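Local coordinates for protein calmodulin-binding transcription activator 1 (Homo sapiens, PDB 2CXK) that activates transcription as a DNA-binding regulator that may interact with calmodulin, this chain being its immunoglobulin-like IPT/TIG domain, at residues Tyr60-His64 against Val85-Lys89. Sequence-based numbering, arbitrary orientation.
Sequences YCPAH and VFEYK. With SO4 (sulfate ion), chain F.
The Tyr88 ring lies between His64 and Phe86: His64 CB sits over the centre of one face, 3.5 Å from the ring centroid in a CH-pi contact, while Phe86 CE1 meets the opposite face near its rim. Pro62 O lies at the ring's edge, near its plane, and accepts a hydrogen bond from Tyr88 OH (2.8 Å). The hydroxyl comes in bent, at a C=O...donor angle of 137°, and tilted from the carbonyl plane. A chi1 of -167° swings the His64 imidazole out past the tyrosine instead of over it; the ring planes are inclined by 25° and displaced, with centroids 5.1 Å apart. His64 NE2 is hydrogen-bonded to Asp43. Cys61 SG approaches both aromatic rings obliquely, 4.2 Å from Phe86 CZ and 4.4 Å from Tyr88 CE2. A leucine in place of Tyr88 would probably leave the Pro62 carbonyl without its phenol donor and His64 CB without an aromatic face. Away from this cluster, Tyr60 OH hydrogen-bonds to O3 of a sulfate ion, in the plane of its ring. The contact illustrates how a buried tyrosine near the end of a strand can tie down a loop: here the one after strand 56-60 is fastened to the last strand, 84-88, of the immunoglobulin-like IPT/TIG fold.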
ATOM      1  N   TYR A  60      -0.286  -5.103  10.007  1.00 10.40           N
ATOM      2  CA  TYR A  60      -1.106  -6.236   9.591  1.00  9.54           C
ATOM      3  C   TYR A  60      -2.416  -6.019  10.344  1.00 10.31           C
ATOM      4  O   TYR A  60      -2.444  -6.018  11.575  1.00 10.75           O
ATOM      5  CB  TYR A  60      -0.412  -7.536   9.989  1.00 10.42           C
ATOM      6  CG  TYR A  60       0.995  -7.611   9.420  1.00  8.93           C
ATOM      7  CD1 TYR A  60       1.207  -7.765   8.047  1.00 11.24           C
ATOM      8  CD2 TYR A  60       2.111  -7.480  10.246  1.00 10.83           C
ATOM      9  CE1 TYR A  60       2.501  -7.794   7.518  1.00 11.64           C
ATOM     10  CE2 TYR A  60       3.401  -7.503   9.728  1.00 12.33           C
ATOM     11  CZ  TYR A  60       3.588  -7.666   8.365  1.00 12.99           C
ATOM     12  OH  TYR A  60       4.866  -7.734   7.866  1.00 13.34           O
ATOM     13  N   CYS A  61      -3.499  -5.811   9.605  1.00 11.04           N
ATOM     14  CA  CYS A  61      -4.768  -5.512  10.250  1.00 11.36           C
ATOM     15  C   CYS A  61      -5.265  -6.626  11.152  1.00 11.72           C
ATOM     16  O   CYS A  61      -4.942  -7.793  10.951  1.00 10.55           O
ATOM     17  CB  CYS A  61      -5.829  -5.139   9.210  1.00 12.23           C
ATOM     18  SG  CYS A  61      -6.471  -6.489   8.213  1.00 13.58           S
ATOM     19  N   PRO A  62      -6.030  -6.264  12.190  1.00 11.54           N
ATOM     20  CA  PRO A  62      -6.587  -7.226  13.149  1.00 12.91           C
ATOM     21  C   PRO A  62      -7.886  -7.822  12.619  1.00 15.30           C
ATOM     22  O   PRO A  62      -8.411  -7.377  11.596  1.00 13.60           O
ATOM     23  CB  PRO A  62      -6.807  -6.369  14.395  1.00 12.55           C
ATOM     24  CG  PRO A  62      -7.239  -5.063  13.798  1.00 11.03           C
ATOM     25  CD  PRO A  62      -6.255  -4.878  12.642  1.00 10.03           C
ATOM     26  N   ALA A  63      -8.394  -8.844  13.302  1.00 16.16           N
ATOM     27  CA  ALA A  63      -9.652  -9.461  12.898  1.00 16.87           C
ATOM     28  C   ALA A  63     -10.752  -8.501  13.341  1.00 17.81           C
ATOM     29  O   ALA A  63     -10.573  -7.760  14.308  1.00 18.18           O
ATOM     30  CB  ALA A  63      -9.823 -10.814  13.590  1.00 17.05           C
ATOM     31  N   HIS A  64     -11.883  -8.510  12.647  1.00 16.83           N
ATOM     32  CA  HIS A  64     -12.991  -7.623  13.004  1.00 20.01           C
ATOM     33  C   HIS A  64     -14.254  -8.046  12.265  1.00 20.19           C
ATOM     34  O   HIS A  64     -14.166  -8.652  11.200  1.00 21.21           O
ATOM     35  CB  HIS A  64     -12.630  -6.173  12.644  1.00 17.51           C
ATOM     36  CG  HIS A  64     -13.548  -5.149  13.242  1.00 18.76           C
ATOM     37  ND1 HIS A  64     -14.833  -4.941  12.787  1.00 18.51           N
ATOM     38  CD2 HIS A  64     -13.371  -4.288  14.274  1.00 17.49           C
ATOM     39  CE1 HIS A  64     -15.408  -3.999  13.514  1.00 16.49           C
ATOM     40  NE2 HIS A  64     -14.542  -3.587  14.424  1.00 18.84           N
ATOM     41  N   VAL A  85     -11.672   5.514   6.146  1.00 11.83           N
ATOM     42  CA  VAL A  85     -12.486   4.314   6.172  1.00 12.22           C
ATOM     43  C   VAL A  85     -11.733   3.042   5.782  1.00 14.28           C
ATOM     44  O   VAL A  85     -10.943   3.035   4.836  1.00 14.85           O
ATOM     45  CB  VAL A  85     -13.702   4.474   5.234  1.00 11.74           C
ATOM     46  CG1 VAL A  85     -13.222   4.626   3.799  1.00 11.16           C
ATOM     47  CG2 VAL A  85     -14.635   3.284   5.366  1.00 13.41           C
ATOM     48  N   PHE A  86     -11.965   1.968   6.532  1.00 13.29           N
ATOM     49  CA  PHE A  86     -11.361   0.675   6.216  1.00 12.89           C
ATOM     50  C   PHE A  86     -12.528  -0.290   6.287  1.00 13.17           C
ATOM     51  O   PHE A  86     -13.323  -0.242   7.224  1.00 13.44           O
ATOM     52  CB  PHE A  86     -10.280   0.283   7.223  1.00 11.28           C
ATOM     53  CG  PHE A  86      -9.495  -0.946   6.825  1.00 11.91           C
ATOM     54  CD1 PHE A  86      -9.787  -2.190   7.382  1.00 11.99           C
ATOM     55  CD2 PHE A  86      -8.481  -0.861   5.872  1.00 12.58           C
ATOM     56  CE1 PHE A  86      -9.077  -3.337   6.994  1.00 13.75           C
ATOM     57  CE2 PHE A  86      -7.765  -1.998   5.475  1.00 13.31           C
ATOM     58  CZ  PHE A  86      -8.066  -3.237   6.040  1.00 13.02           C
ATOM     59  N   GLU A  87     -12.634  -1.173   5.308  1.00 13.95           N
ATOM     60  CA  GLU A  87     -13.756  -2.089   5.283  1.00 16.12           C
ATOM     61  C   GLU A  87     -13.458  -3.563   5.456  1.00 17.30           C
ATOM     62  O   GLU A  87     -12.564  -4.109   4.819  1.00 17.52           O
ATOM     63  CB  GLU A  87     -14.545  -1.897   3.983  1.00 16.41           C
ATOM     64  CG  GLU A  87     -15.599  -2.973   3.740  1.00 20.64           C
ATOM     65  CD  GLU A  87     -16.531  -2.647   2.586  1.00 23.71           C
ATOM     66  OE1 GLU A  87     -16.082  -1.980   1.630  1.00 22.83           O
ATOM     67  OE2 GLU A  87     -17.709  -3.078   2.632  1.00 23.18           O
ATOM     68  N   TYR A  88     -14.215  -4.198   6.341  1.00 17.84           N
ATOM     69  CA  TYR A  88     -14.097  -5.628   6.537  1.00 19.32           C
ATOM     70  C   TYR A  88     -15.275  -6.200   5.753  1.00 22.80           C
ATOM     71  O   TYR A  88     -16.440  -5.936   6.070  1.00 21.74           O
ATOM     72  CB  TYR A  88     -14.178  -6.000   8.018  1.00 18.53           C
ATOM     73  CG  TYR A  88     -12.892  -5.715   8.764  1.00 17.30           C
ATOM     74  CD1 TYR A  88     -12.655  -4.470   9.347  1.00 16.50           C
ATOM     75  CD2 TYR A  88     -11.884  -6.679   8.839  1.00 16.11           C
ATOM     76  CE1 TYR A  88     -11.444  -4.192   9.986  1.00 17.23           C
ATOM     77  CE2 TYR A  88     -10.671  -6.408   9.471  1.00 15.99           C
ATOM     78  CZ  TYR A  88     -10.458  -5.164  10.043  1.00 15.72           C
ATOM     79  OH  TYR A  88      -9.263  -4.898  10.679  1.00 15.04           O
ATOM     80  N   LYS A  89     -14.957  -6.937   4.694  1.00 25.45           N
ATOM     81  CA  LYS A  89     -15.975  -7.539   3.839  1.00 29.74           C
ATOM     82  C   LYS A  89     -16.211  -8.985   4.236  1.00 33.27           C
ATOM     83  O   LYS A  89     -15.290  -9.677   4.664  1.00 32.64           O
ATOM     84  CB  LYS A  89     -15.537  -7.498   2.376  1.00 30.04           C
ATOM     85  CG  LYS A  89     -15.284  -6.108   1.825  1.00 31.74           C
ATOM     86  CD  LYS A  89     -14.906  -6.174   0.357  1.00 34.20           C
ATOM     87  CE  LYS A  89     -14.773  -4.785  -0.244  1.00 36.41           C
ATOM     88  NZ  LYS A  89     -14.464  -4.838  -1.700  1.00 37.51           N
TER
HETATM   89  S   SO4 F1006       4.794  -9.148   4.231  0.50109.71           S
HETATM   90  O1  SO4 F1006       4.887  -8.002   3.239  0.50 83.28           O
HETATM   91  O2  SO4 F1006       5.750 -10.235   3.764  0.50 84.57           O
HETATM   92  O3  SO4 F1006       5.339  -8.652   5.448  0.50 55.20           O
HETATM   93  O4  SO4 F1006       3.489  -9.688   4.077  0.50 57.47           O